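Local coordinates for carbohydrate binding module family 33 and 10 domain protein (PDB 6RW7) that probably cleaves cellulose by copper-dependent oxidation, this chain being the AA10 lytic polysaccharide monooxygenase domain of a longer protein, at residues P20-S25 / H44-M49; F98-S103 / L114-T119; P121-S124 / T128-L131; E144-V147 / S152-S155. All coordinates share one frame; numbering follows the deposited sequence.

From the N terminus, the four contacts come strictly in series: none encloses or crosses another. Interaction 1 closes a loop round helix 29-37, in the helical region between strands 3-6 and 52-54. Interaction 2 follows in the core, packing strand 96-101 of one sheet against strand 111-118 of the other. Segment 114-119 runs almost directly into interaction 3, which closes a short loop in the connection leading to strand 142-145. Interaction 4 closes the loop after that strand and rejoins interaction 2 through the sheet, L114 N lying 2.9 Å from E144 O, probably hydrogen-bonded. Interactions 1 and 4 lie on opposite sides of the chain's centre, their own centres about 34 Å apart.

Interaction 1 (P20-S25 / H44-M49); sequences PDNPSS and HWYNFM
P20 and W45 meet in the helical insertion between the first strands of the AA10 fold, the part known in this family as the L2 region. Segment 20-25 belongs to the loop after helix 10-17 and is irregular, whereas 44-49 comes after helix 29-37 and starts in a 3-10 turn. The pyrrolidine ring of P20 reaches the indole at a slant, with P20 CG 3.5 Å from W45 CD1. It therefore meets the pyrrole part of the indole, while the six-membered ring continues inward. With CG anti to the carbonyl carbon (chi1 -59°) the indole of W45 is carried toward the proline, and chi2 of 91° presents its CD1 edge. F32 and Y80 meet the same indole edge-to-face, and P20 also rests on F32 and R36 of helix 29-37, so this half of the contact is the margin of an aromatic cluster.

The other half is polar and lies at the surface. Y46 and D21 approach from opposite directions, and the phenol hydroxyl donates a hydrogen bond to the carboxylate, Y46 OH to D21 OD1 being 2.6 Å. OD1 lies at the edge of the tyrosine ring, in its plane, but the carboxylate is turned 79° from that ring. The hydroxyl reaches OD1 on its syn side, slightly out of the carboxylate plane. D21 was modelled in two conformers, so the bond is established for this one alone and may be only partly populated. In this conformer the second oxygen stays close as well, D21 OD2 lying 3.1 Å from Y46 OH.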
loop_
_atom_site.group_PDB
_atom_site.type_symbol
_atom_site.label_atom_id
_atom_site.label_comp_id
_atom_site.label_asym_id
_atom_site.label_seq_id
_atom_site.Cartn_x
_atom_site.Cartn_y
_atom_site.Cartn_z
ATOM N N PRO A 20 -4.855 -3.112 17.957
ATOM C CA PRO A 20 -4.835 -2.071 18.979
ATOM C C PRO A 20 -5.368 -2.524 20.342
ATOM O O PRO A 20 -5.021 -1.908 21.360
ATOM C CB PRO A 20 -5.716 -0.968 18.379
ATOM C CG PRO A 20 -6.625 -1.707 17.414
ATOM C CD PRO A 20 -5.765 -2.806 16.837
ATOM N N ASP A 21 -6.168 -3.581 20.370
ATOM C CA ASP A 21 -6.744 -4.067 21.649
ATOM C C ASP A 21 -5.763 -5.029 22.341
ATOM O O ASP A 21 -6.045 -5.418 23.487
ATOM C CB ASP A 21 -8.170 -4.593 21.440
ATOM C CG ASP A 21 -8.428 -5.435 20.196
ATOM O OD1 ASP A 21 -7.628 -5.377 19.230
ATOM O OD2 ASP A 21 -9.462 -6.123 20.190
ATOM N N ASN A 22 -4.631 -5.372 21.734
ATOM C CA ASN A 22 -3.687 -6.337 22.365
ATOM C C ASN A 22 -2.328 -6.294 21.674
ATOM O O ASN A 22 -1.787 -7.315 21.252
ATOM C CB ASN A 22 -4.253 -7.759 22.393
ATOM C CG ASN A 22 -4.300 -8.422 21.034
ATOM O OD1 ASN A 22 -4.367 -7.753 20.002
ATOM N ND2 ASN A 22 -4.225 -9.744 21.033
ATOM N N PRO A 23 -1.688 -5.120 21.580
ATOM C CA PRO A 23 -0.391 -5.079 20.904
ATOM C C PRO A 23 0.714 -5.803 21.680
ATOM O O PRO A 23 0.659 -5.880 22.915
ATOM C CB PRO A 23 -0.073 -3.594 20.785
ATOM C CG PRO A 23 -0.916 -2.930 21.840
ATOM C CD PRO A 23 -2.121 -3.814 22.088
ATOM N N SER A 24 1.688 -6.351 20.949
ATOM C CA SER A 24 2.881 -7.017 21.522
ATOM C C SER A 24 4.129 -6.174 21.228
ATOM O O SER A 24 5.213 -6.567 21.656
ATOM C CB SER A 24 3.038 -8.412 20.986
ATOM O OG SER A 24 3.235 -8.369 19.580
ATOM N N SER A 25 3.983 -5.085 20.481
ATOM C CA SER A 25 5.070 -4.144 20.123
ATOM C C SER A 25 4.509 -2.739 20.299
ATOM O O SER A 25 3.282 -2.591 20.176
ATOM C CB SER A 25 5.526 -4.350 18.686
ATOM O OG SER A 25 6.407 -3.322 18.288
ATOM N N HIS A 44 -11.685 -1.047 13.599
ATOM C CA HIS A 44 -11.456 -0.763 12.162
ATOM C C HIS A 44 -10.171 -1.435 11.650
ATOM O O HIS A 44 -10.089 -1.761 10.424
ATOM C CB HIS A 44 -11.421 0.742 11.919
ATOM C CG HIS A 44 -12.745 1.385 12.108
ATOM N ND1 HIS A 44 -12.907 2.746 12.085
ATOM C CD2 HIS A 44 -13.968 0.849 12.296
ATOM C CE1 HIS A 44 -14.192 3.024 12.237
ATOM N NE2 HIS A 44 -14.863 1.883 12.351
ATOM N N TRP A 45 -9.167 -1.604 12.517
ATOM C CA TRP A 45 -7.842 -2.151 12.114
ATOM C C TRP A 45 -7.971 -3.634 11.763
ATOM O O TRP A 45 -7.093 -4.181 11.090
ATOM C CB TRP A 45 -6.797 -1.921 13.199
ATOM C CG TRP A 45 -6.585 -0.491 13.558
ATOM C CD1 TRP A 45 -7.226 0.212 14.531
ATOM C CD2 TRP A 45 -5.617 0.408 12.978
ATOM N NE1 TRP A 45 -6.773 1.502 14.560
ATOM C CE2 TRP A 45 -5.771 1.646 13.635
ATOM C CE3 TRP A 45 -4.656 0.306 11.969
ATOM C CZ2 TRP A 45 -4.988 2.752 13.341
ATOM C CZ3 TRP A 45 -3.856 1.392 11.696
ATOM C CH2 TRP A 45 -4.053 2.617 12.337
ATOM N N TYR A 46 -9.055 -4.283 12.172
ATOM C CA TYR A 46 -9.323 -5.687 11.781
ATOM C C TYR A 46 -9.648 -5.767 10.287
ATOM O O TYR A 46 -9.541 -6.850 9.714
ATOM C CB TYR A 46 -10.388 -6.312 12.683
ATOM C CG TYR A 46 -9.837 -6.610 14.052
ATOM C CD1 TYR A 46 -9.612 -5.602 14.982
ATOM C CD2 TYR A 46 -9.414 -7.884 14.375
ATOM C CE1 TYR A 46 -9.043 -5.868 16.222
ATOM C CE2 TYR A 46 -8.875 -8.173 15.616
ATOM C CZ TYR A 46 -8.678 -7.164 16.543
ATOM O OH TYR A 46 -8.131 -7.455 17.771
ATOM N N ASN A 47 -10.028 -4.654 9.660
ATOM C CA ASN A 47 -10.316 -4.586 8.202
ATOM C C ASN A 47 -9.083 -4.117 7.425
ATOM O O ASN A 47 -9.223 -3.438 6.406
ATOM C CB ASN A 47 -11.537 -3.695 7.926
ATOM C CG ASN A 47 -12.748 -4.502 7.534
ATOM O OD1 ASN A 47 -13.868 -4.203 7.977
ATOM N ND2 ASN A 47 -12.537 -5.507 6.727
ATOM N N PHE A 48 -7.905 -4.557 7.853
ATOM C CA PHE A 48 -6.635 -4.129 7.235
ATOM C C PHE A 48 -6.555 -4.631 5.793
ATOM O O PHE A 48 -5.776 -4.106 4.987
ATOM C CB PHE A 48 -5.445 -4.647 8.030
ATOM C CG PHE A 48 -5.346 -6.131 8.226
ATOM C CD1 PHE A 48 -4.676 -6.924 7.316
ATOM C CD2 PHE A 48 -5.878 -6.738 9.348
ATOM C CE1 PHE A 48 -4.522 -8.287 7.532
ATOM C CE2 PHE A 48 -5.722 -8.096 9.562
ATOM C CZ PHE A 48 -5.060 -8.871 8.651
ATOM N N MET A 49 -7.347 -5.638 5.432
ATOM C CA MET A 49 -7.349 -6.225 4.066
ATOM C C MET A 49 -8.377 -5.535 3.161
ATOM O O MET A 49 -8.591 -6.007 2.034
ATOM C CB MET A 49 -7.625 -7.726 4.122
ATOM C CG MET A 49 -9.014 -8.125 4.524
ATOM S SD MET A 49 -9.507 -7.797 6.244
ATOM C CE MET A 49 -8.422 -8.921 7.128
#

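Interaction 2 (F98-S103 / L114-T119); sequences FVWDIS and LVFYIT. With CU (copper (II) ion), chain C.
Between W100 and F116, deep in the core, sits a water that joins two β-sheets which share no direct hydrogen bond at this point. It accepts from the indole, at 2.8 Å from W100 NE1, and donates to the other strand's backbone, at 3.2 Å from V115 O. The same water lies over one face of the F116 ring, near its rim. Both a buried N-H and a buried carbonyl thus find a partner within an otherwise apolar interface.

Round this water the side chains slide past one another. L114 reaches over the indole, CD1 standing 4.1 Å from the centroid of the five-membered ring of W100 and 26° off its normal, a CH-pi contact. F116 comes to the same indole at its edge instead. F116 also leans over a face of F98, with F116 CE2 3.4 Å from F98 CG. The two phenyl planes are inclined at 43°, which is neither a parallel stack nor a T.

Past W100, D101 gives OD2 to the copper(II) ion, 2.5 Å away, alongside E5, H165 and a water. Its other oxygen accepts from S103 N in an Asx turn, and S103 OG, 2.7 Å from D101 OD1, binds through the syn lone pair. Together with the copper at OD2, these two bonds on OD1 probably fix the rotation of the carboxylate.

The strand segments approach to 10.6 Å between axes and run at 123°. This is the face-to-face packing of the two sheets in the β-sandwich core of AA10 monooxygenases, here with an added copper site distinct from that of H1 and H107.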
loop_
_atom_site.group_PDB
_atom_site.type_symbol
_atom_site.label_atom_id
_atom_site.label_comp_id
_atom_site.label_asym_id
_atom_site.label_seq_id
_atom_site.Cartn_x
_atom_site.Cartn_y
_atom_site.Cartn_z
ATOM N N PHE A 98 7.799 -6.895 -4.726
ATOM C CA PHE A 98 6.706 -6.516 -3.800
ATOM C C PHE A 98 5.748 -7.696 -3.695
ATOM O O PHE A 98 5.392 -8.256 -4.724
ATOM C CB PHE A 98 5.964 -5.277 -4.297
ATOM C CG PHE A 98 6.783 -4.021 -4.228
ATOM C CD1 PHE A 98 7.674 -3.695 -5.241
ATOM C CD2 PHE A 98 6.696 -3.186 -3.129
ATOM C CE1 PHE A 98 8.472 -2.566 -5.136
ATOM C CE2 PHE A 98 7.462 -2.036 -3.055
ATOM C CZ PHE A 98 8.369 -1.745 -4.041
ATOM N N VAL A 99 5.365 -8.062 -2.489
ATOM C CA VAL A 99 4.502 -9.241 -2.242
ATOM C C VAL A 99 3.159 -8.730 -1.740
ATOM O O VAL A 99 3.089 -8.172 -0.598
ATOM C CB VAL A 99 5.154 -10.194 -1.236
ATOM C CG1 VAL A 99 4.255 -11.394 -1.009
ATOM C CG2 VAL A 99 6.551 -10.633 -1.676
ATOM N N TRP A 100 2.129 -8.907 -2.552
ATOM C CA TRP A 100 0.736 -8.691 -2.096
ATOM C C TRP A 100 0.265 -9.985 -1.451
ATOM O O TRP A 100 0.290 -11.037 -2.123
ATOM C CB TRP A 100 -0.177 -8.311 -3.245
ATOM C CG TRP A 100 -0.078 -6.882 -3.673
ATOM C CD1 TRP A 100 0.856 -6.286 -4.471
ATOM C CD2 TRP A 100 -0.968 -5.846 -3.267
ATOM N NE1 TRP A 100 0.580 -4.954 -4.613
ATOM C CE2 TRP A 100 -0.553 -4.662 -3.910
ATOM C CE3 TRP A 100 -2.103 -5.815 -2.460
ATOM C CZ2 TRP A 100 -1.232 -3.456 -3.742
ATOM C CZ3 TRP A 100 -2.772 -4.617 -2.294
ATOM C CH2 TRP A 100 -2.325 -3.453 -2.912
ATOM N N ASP A 101 -0.236 -9.907 -0.224
ATOM C CA ASP A 101 -0.987 -11.023 0.377
ATOM C C ASP A 101 -2.444 -10.863 -0.019
ATOM O O ASP A 101 -3.036 -9.818 0.298
ATOM C CB ASP A 101 -0.901 -11.077 1.901
ATOM C CG ASP A 101 -1.721 -12.252 2.408
ATOM O OD1 ASP A 101 -2.928 -12.109 2.527
ATOM O OD2 ASP A 101 -1.165 -13.318 2.565
ATOM N N ILE A 102 -2.999 -11.847 -0.705
ATOM C CA ILE A 102 -4.430 -11.814 -1.117
ATOM C C ILE A 102 -5.164 -13.010 -0.490
ATOM O O ILE A 102 -6.258 -13.326 -0.937
ATOM C CB ILE A 102 -4.558 -11.708 -2.660
ATOM C CG1 ILE A 102 -4.163 -12.991 -3.406
ATOM C CG2 ILE A 102 -3.775 -10.510 -3.189
ATOM C CD1 ILE A 102 -4.574 -12.957 -4.866
ATOM N N SER A 103 -4.645 -13.539 0.617
ATOM C CA SER A 103 -5.202 -14.745 1.280
ATOM C C SER A 103 -6.662 -14.513 1.706
ATOM O O SER A 103 -7.466 -15.457 1.610
ATOM C CB SER A 103 -4.360 -15.168 2.443
ATOM O OG SER A 103 -4.358 -14.171 3.438
ATOM N N LEU A 114 -1.018 -4.260 -11.280
ATOM C CA LEU A 114 -0.348 -3.878 -10.022
ATOM C C LEU A 114 0.367 -2.566 -10.334
ATOM O O LEU A 114 1.183 -2.537 -11.271
ATOM C CB LEU A 114 0.663 -4.957 -9.621
ATOM C CG LEU A 114 0.165 -6.335 -9.174
ATOM C CD1 LEU A 114 -0.710 -6.252 -7.958
ATOM C CD2 LEU A 114 -0.463 -7.152 -10.294
ATOM N N VAL A 115 0.035 -1.507 -9.616
ATOM C CA VAL A 115 0.522 -0.134 -9.904
ATOM C C VAL A 115 1.205 0.396 -8.654
ATOM O O VAL A 115 0.683 0.181 -7.569
ATOM C CB VAL A 115 -0.655 0.763 -10.342
ATOM C CG1 VAL A 115 -0.185 2.100 -10.854
ATOM C CG2 VAL A 115 -1.513 0.082 -11.400
ATOM N N PHE A 116 2.327 1.096 -8.817
ATOM C CA PHE A 116 3.108 1.612 -7.677
ATOM C C PHE A 116 3.569 3.029 -7.972
ATOM O O PHE A 116 4.161 3.268 -9.041
ATOM C CB PHE A 116 4.354 0.772 -7.433
ATOM C CG PHE A 116 4.129 -0.682 -7.120
ATOM C CD1 PHE A 116 3.832 -1.594 -8.123
ATOM C CD2 PHE A 116 4.190 -1.130 -5.815
ATOM C CE1 PHE A 116 3.669 -2.937 -7.817
ATOM C CE2 PHE A 116 3.998 -2.462 -5.516
ATOM C CZ PHE A 116 3.731 -3.360 -6.511
ATOM N N TYR A 117 3.366 3.896 -6.992
ATOM C CA TYR A 117 3.849 5.288 -6.992
ATOM C C TYR A 117 4.796 5.466 -5.817
ATOM O O TYR A 117 4.626 4.792 -4.807
ATOM C CB TYR A 117 2.684 6.254 -6.830
ATOM C CG TYR A 117 1.692 6.310 -7.958
ATOM C CD1 TYR A 117 0.690 5.360 -8.092
ATOM C CD2 TYR A 117 1.708 7.370 -8.854
ATOM C CE1 TYR A 117 -0.215 5.446 -9.136
ATOM C CE2 TYR A 117 0.767 7.495 -9.856
ATOM C CZ TYR A 117 -0.216 6.536 -9.987
ATOM O OH TYR A 117 -1.135 6.608 -11.014
ATOM N N ILE A 118 5.732 6.406 -5.940
ATOM C CA ILE A 118 6.631 6.752 -4.812
ATOM C C ILE A 118 6.584 8.257 -4.615
ATOM O O ILE A 118 6.290 8.997 -5.578
ATOM C CB ILE A 118 8.056 6.203 -5.053
ATOM C CG1 ILE A 118 8.894 6.238 -3.773
ATOM C CG2 ILE A 118 8.739 6.884 -6.229
ATOM C CD1 ILE A 118 10.117 5.384 -3.856
ATOM N N THR A 119 6.902 8.684 -3.406
ATOM C CA THR A 119 7.049 10.114 -3.095
ATOM C C THR A 119 8.132 10.729 -3.997
ATOM O O THR A 119 9.072 10.043 -4.436
ATOM C CB THR A 119 7.272 10.312 -1.594
ATOM O OG1 THR A 119 8.212 9.335 -1.126
ATOM C CG2 THR A 119 5.975 10.213 -0.818
HETATM CU CU CU C . 1.121 -14.055 3.233
HETATM O O HOH W 1 0.707 -2.870 -6.526
HETATM O O HOH W 2 0.311 -16.075 3.030
#

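Interaction 3 (P121-S124 / T128-L131); sequences PGFS and TREL
The two irregular segments stay well apart as chains, F123 CA and L131 CA being the nearest such pair at 10.3 Å, so the gap is bridged mainly by side chains, with S124 O as the backbone's share. The side chain of F123 leaves the backbone toward 128-131, and CG anti to the backbone N (chi1 171°) carries the ring on to L131. The far end of its ring meets a leucine methyl, F123 CZ to L131 CD2 measuring 3.8 Å, and the two side chains cross at roughly a right angle. L131 is the buried member and packs onward against C68, whose disulfide partner is C198. Both segments belong to the long connection between strands 111-118 and 142-145 of the β-sandwich, and the contact draws this connection together on the periphery, away from the copper sites. R129 passes F123 in the opposite direction, with R129 NH2 4.0 Å from F123 CE1. The guanidinium plane stands 82° from the ring and approaches it obliquely. Its polar grip is a salt bridge from NH1 to D135, together with a bond from R129 NH1 to E130 O of 3.1 Å. A water at the guanidinium edge also lies beside S124 O, but that 2.4 Å separation is implausibly short and leaves the bridge doubtful.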
loop_
_atom_site.group_PDB
_atom_site.type_symbol
_atom_site.label_atom_id
_atom_site.label_comp_id
_atom_site.label_asym_id
_atom_site.label_seq_id
_atom_site.Cartn_x
_atom_site.Cartn_y
_atom_site.Cartn_z
ATOM N N PRO A 121 11.390 12.950 -5.133
ATOM C CA PRO A 121 12.715 12.822 -4.534
ATOM C C PRO A 121 12.986 13.809 -3.392
ATOM O O PRO A 121 13.709 13.458 -2.492
ATOM C CB PRO A 121 13.682 13.005 -5.705
ATOM C CG PRO A 121 12.864 13.603 -6.795
ATOM C CD PRO A 121 11.428 13.168 -6.586
ATOM N N GLY A 122 12.403 15.002 -3.453
ATOM C CA GLY A 122 12.579 16.071 -2.449
ATOM C C GLY A 122 11.570 15.998 -1.321
ATOM O O GLY A 122 11.542 16.898 -0.475
ATOM N N PHE A 123 10.768 14.938 -1.242
ATOM C CA PHE A 123 9.746 14.776 -0.176
ATOM C C PHE A 123 10.382 14.816 1.221
ATOM O O PHE A 123 11.405 14.168 1.433
ATOM C CB PHE A 123 9.054 13.416 -0.360
ATOM C CG PHE A 123 8.127 12.978 0.752
ATOM C CD1 PHE A 123 6.918 13.620 0.975
ATOM C CD2 PHE A 123 8.455 11.909 1.570
ATOM C CE1 PHE A 123 6.052 13.183 1.969
ATOM C CE2 PHE A 123 7.584 11.475 2.564
ATOM C CZ PHE A 123 6.373 12.098 2.747
ATOM N N SER A 124 9.717 15.515 2.143
ATOM C CA SER A 124 10.114 15.654 3.565
ATOM C C SER A 124 8.983 15.098 4.429
ATOM O O SER A 124 7.953 15.790 4.551
ATOM C CB SER A 124 10.413 17.112 3.879
ATOM O OG SER A 124 10.942 17.214 5.187
ATOM N N THR A 128 2.807 14.787 11.227
ATOM C CA THR A 128 1.695 15.583 11.823
ATOM C C THR A 128 0.619 15.852 10.789
ATOM O O THR A 128 -0.446 16.325 11.171
ATOM C CB THR A 128 2.198 16.915 12.395
ATOM O OG1 THR A 128 2.520 17.793 11.319
ATOM C CG2 THR A 128 3.399 16.730 13.295
ATOM N N ARG A 129 0.875 15.549 9.522
ATOM C CA ARG A 129 -0.089 15.900 8.467
ATOM C C ARG A 129 -0.299 14.660 7.612
ATOM O O ARG A 129 0.588 13.778 7.576
ATOM C CB ARG A 129 0.381 17.103 7.643
ATOM C CG ARG A 129 1.582 16.815 6.755
ATOM C CD ARG A 129 1.658 17.693 5.518
ATOM N NE ARG A 129 2.931 17.527 4.820
ATOM C CZ ARG A 129 3.184 16.666 3.826
ATOM N NH1 ARG A 129 2.256 15.833 3.400
ATOM N NH2 ARG A 129 4.398 16.623 3.296
ATOM N N GLU A 130 -1.433 14.623 6.938
ATOM C CA GLU A 130 -1.732 13.557 5.964
ATOM C C GLU A 130 -0.846 13.750 4.734
ATOM O O GLU A 130 -0.507 14.886 4.345
ATOM C CB GLU A 130 -3.193 13.575 5.526
ATOM C CG GLU A 130 -4.135 13.039 6.584
ATOM C CD GLU A 130 -5.367 12.406 5.982
ATOM O OE1 GLU A 130 -5.279 11.940 4.822
ATOM O OE2 GLU A 130 -6.418 12.373 6.677
ATOM N N LEU A 131 -0.525 12.646 4.097
ATOM C CA LEU A 131 0.048 12.684 2.739
ATOM C C LEU A 131 -0.933 13.408 1.807
ATOM O O LEU A 131 -2.153 13.358 2.012
ATOM C CB LEU A 131 0.295 11.252 2.271
ATOM C CG LEU A 131 1.350 10.491 3.062
ATOM C CD1 LEU A 131 1.289 8.998 2.709
ATOM C CD2 LEU A 131 2.736 11.073 2.805
HETATM O O HOH W 3 6.650 17.772 3.971
#

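Interaction 4 (E144-V147 / S152-S155); sequences ESIV and STNS. With NA (sodium ion), chain B.
N154 packs tightly against E144 and S145, spending both protons of its side-chain amide on the strand end. N154 ND2 reaches E144 OE1 at 2.8 Å with an N-H...O angle of 163°, and S145 O at 2.9 Å in an equally straight bond. Both acceptors lie in the amide plane, within a few degrees, while the carboxylate is turned 78° from it and receives the N-H on its anti lone pair. CG anti to the backbone N (chi1 -170°) sends the amide across to the strand. N154 OD1 takes the N-H of A156, so three bonds fix the rotation of the amide and which end is oxygen. Beside it, I146 CG2 rests 3.7 Å from N154 CB.

The other end is looser. T153 OG1 accepts only a weak, bent bond from V147 N, being hydrogen-bonded also to D150 O. The methyls T153 CG2 and V147 CG2 touch at 3.9 Å, on exposed residues. A water bridges the two backbones, donating to S145 O and to T153 O, the latter at 3.1 Å.

Through its backbone the same asparagine serves the metal: N154 O binds the sodium ion at 2.4 Å. Carbonyls of F151 and V157 and three waters complete a six-ligand sodium site built from backbone carbonyls of a loop and waters, braced against strand 142-145 by the N154 side chain.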
loop_
_atom_site.group_PDB
_atom_site.type_symbol
_atom_site.label_atom_id
_atom_site.label_comp_id
_atom_site.label_asym_id
_atom_site.label_seq_id
_atom_site.Cartn_x
_atom_site.Cartn_y
_atom_site.Cartn_z
ATOM N N GLU A 144 2.385 -2.880 -13.969
ATOM C CA GLU A 144 2.504 -4.197 -14.611
ATOM C C GLU A 144 1.102 -4.762 -14.738
ATOM O O GLU A 144 0.448 -4.973 -13.692
ATOM C CB GLU A 144 3.446 -5.088 -13.822
ATOM C CG GLU A 144 4.864 -4.554 -13.800
ATOM C CD GLU A 144 5.598 -4.501 -15.130
ATOM O OE1 GLU A 144 5.102 -5.061 -16.143
ATOM O OE2 GLU A 144 6.659 -3.839 -15.175
ATOM N N SER A 145 0.713 -5.093 -15.963
ATOM C CA SER A 145 -0.611 -5.684 -16.235
ATOM C C SER A 145 -0.474 -7.077 -16.855
ATOM O O SER A 145 0.579 -7.432 -17.440
ATOM C CB SER A 145 -1.434 -4.759 -17.080
ATOM O OG SER A 145 -0.899 -4.638 -18.381
ATOM N N ILE A 146 -1.513 -7.868 -16.659
ATOM C CA ILE A 146 -1.669 -9.218 -17.253
ATOM C C ILE A 146 -3.002 -9.245 -17.988
ATOM O O ILE A 146 -3.908 -8.485 -17.656
ATOM C CB ILE A 146 -1.599 -10.339 -16.195
ATOM C CG1 ILE A 146 -2.635 -10.152 -15.087
ATOM C CG2 ILE A 146 -0.186 -10.482 -15.650
ATOM C CD1 ILE A 146 -2.734 -11.364 -14.197
ATOM N N VAL A 147 -3.088 -10.064 -19.023
ATOM C CA VAL A 147 -4.406 -10.567 -19.475
ATOM C C VAL A 147 -5.076 -11.109 -18.218
ATOM O O VAL A 147 -4.459 -11.890 -17.483
ATOM C CB VAL A 147 -4.225 -11.645 -20.554
ATOM C CG1 VAL A 147 -5.542 -12.328 -20.879
ATOM C CG2 VAL A 147 -3.619 -11.039 -21.812
ATOM N N SER A 152 1.015 -15.836 -16.942
ATOM C CA SER A 152 2.057 -16.139 -17.960
ATOM C C SER A 152 2.234 -14.966 -18.927
ATOM O O SER A 152 3.266 -14.923 -19.635
ATOM C CB SER A 152 1.726 -17.431 -18.686
ATOM O OG SER A 152 0.698 -17.202 -19.634
ATOM N N THR A 153 1.347 -13.979 -18.926
ATOM C CA THR A 153 1.381 -12.879 -19.924
ATOM C C THR A 153 2.261 -11.710 -19.453
ATOM O O THR A 153 2.351 -10.722 -20.204
ATOM C CB THR A 153 -0.026 -12.425 -20.313
ATOM O OG1 THR A 153 -0.704 -11.916 -19.159
ATOM C CG2 THR A 153 -0.798 -13.562 -20.948
ATOM N N ASN A 154 2.907 -11.798 -18.284
ATOM C CA ASN A 154 3.817 -10.716 -17.822
ATOM C C ASN A 154 4.881 -11.358 -16.942
ATOM O O ASN A 154 4.547 -11.866 -15.866
ATOM C CB ASN A 154 3.076 -9.578 -17.122
ATOM C CG ASN A 154 3.962 -8.378 -16.866
ATOM O OD1 ASN A 154 5.186 -8.519 -16.716
ATOM N ND2 ASN A 154 3.371 -7.195 -16.889
ATOM N N SER A 155 6.130 -11.324 -17.370
ATOM C CA SER A 155 7.223 -12.017 -16.647
ATOM C C SER A 155 7.552 -11.297 -15.335
ATOM O O SER A 155 8.270 -11.901 -14.502
ATOM C CB SER A 155 8.449 -12.151 -17.510
ATOM O OG SER A 155 8.867 -10.882 -17.954
HETATM NA NA NA B . 4.301 -14.081 -14.935
HETATM O O HOH W 4 0.432 -8.240 -20.217
HETATM O O HOH W 5 5.354 -14.823 -16.989
HETATM O O HOH W 6 6.459 -14.367 -13.991
HETATM O O HOH W 7 3.988 -16.288 -14.171
#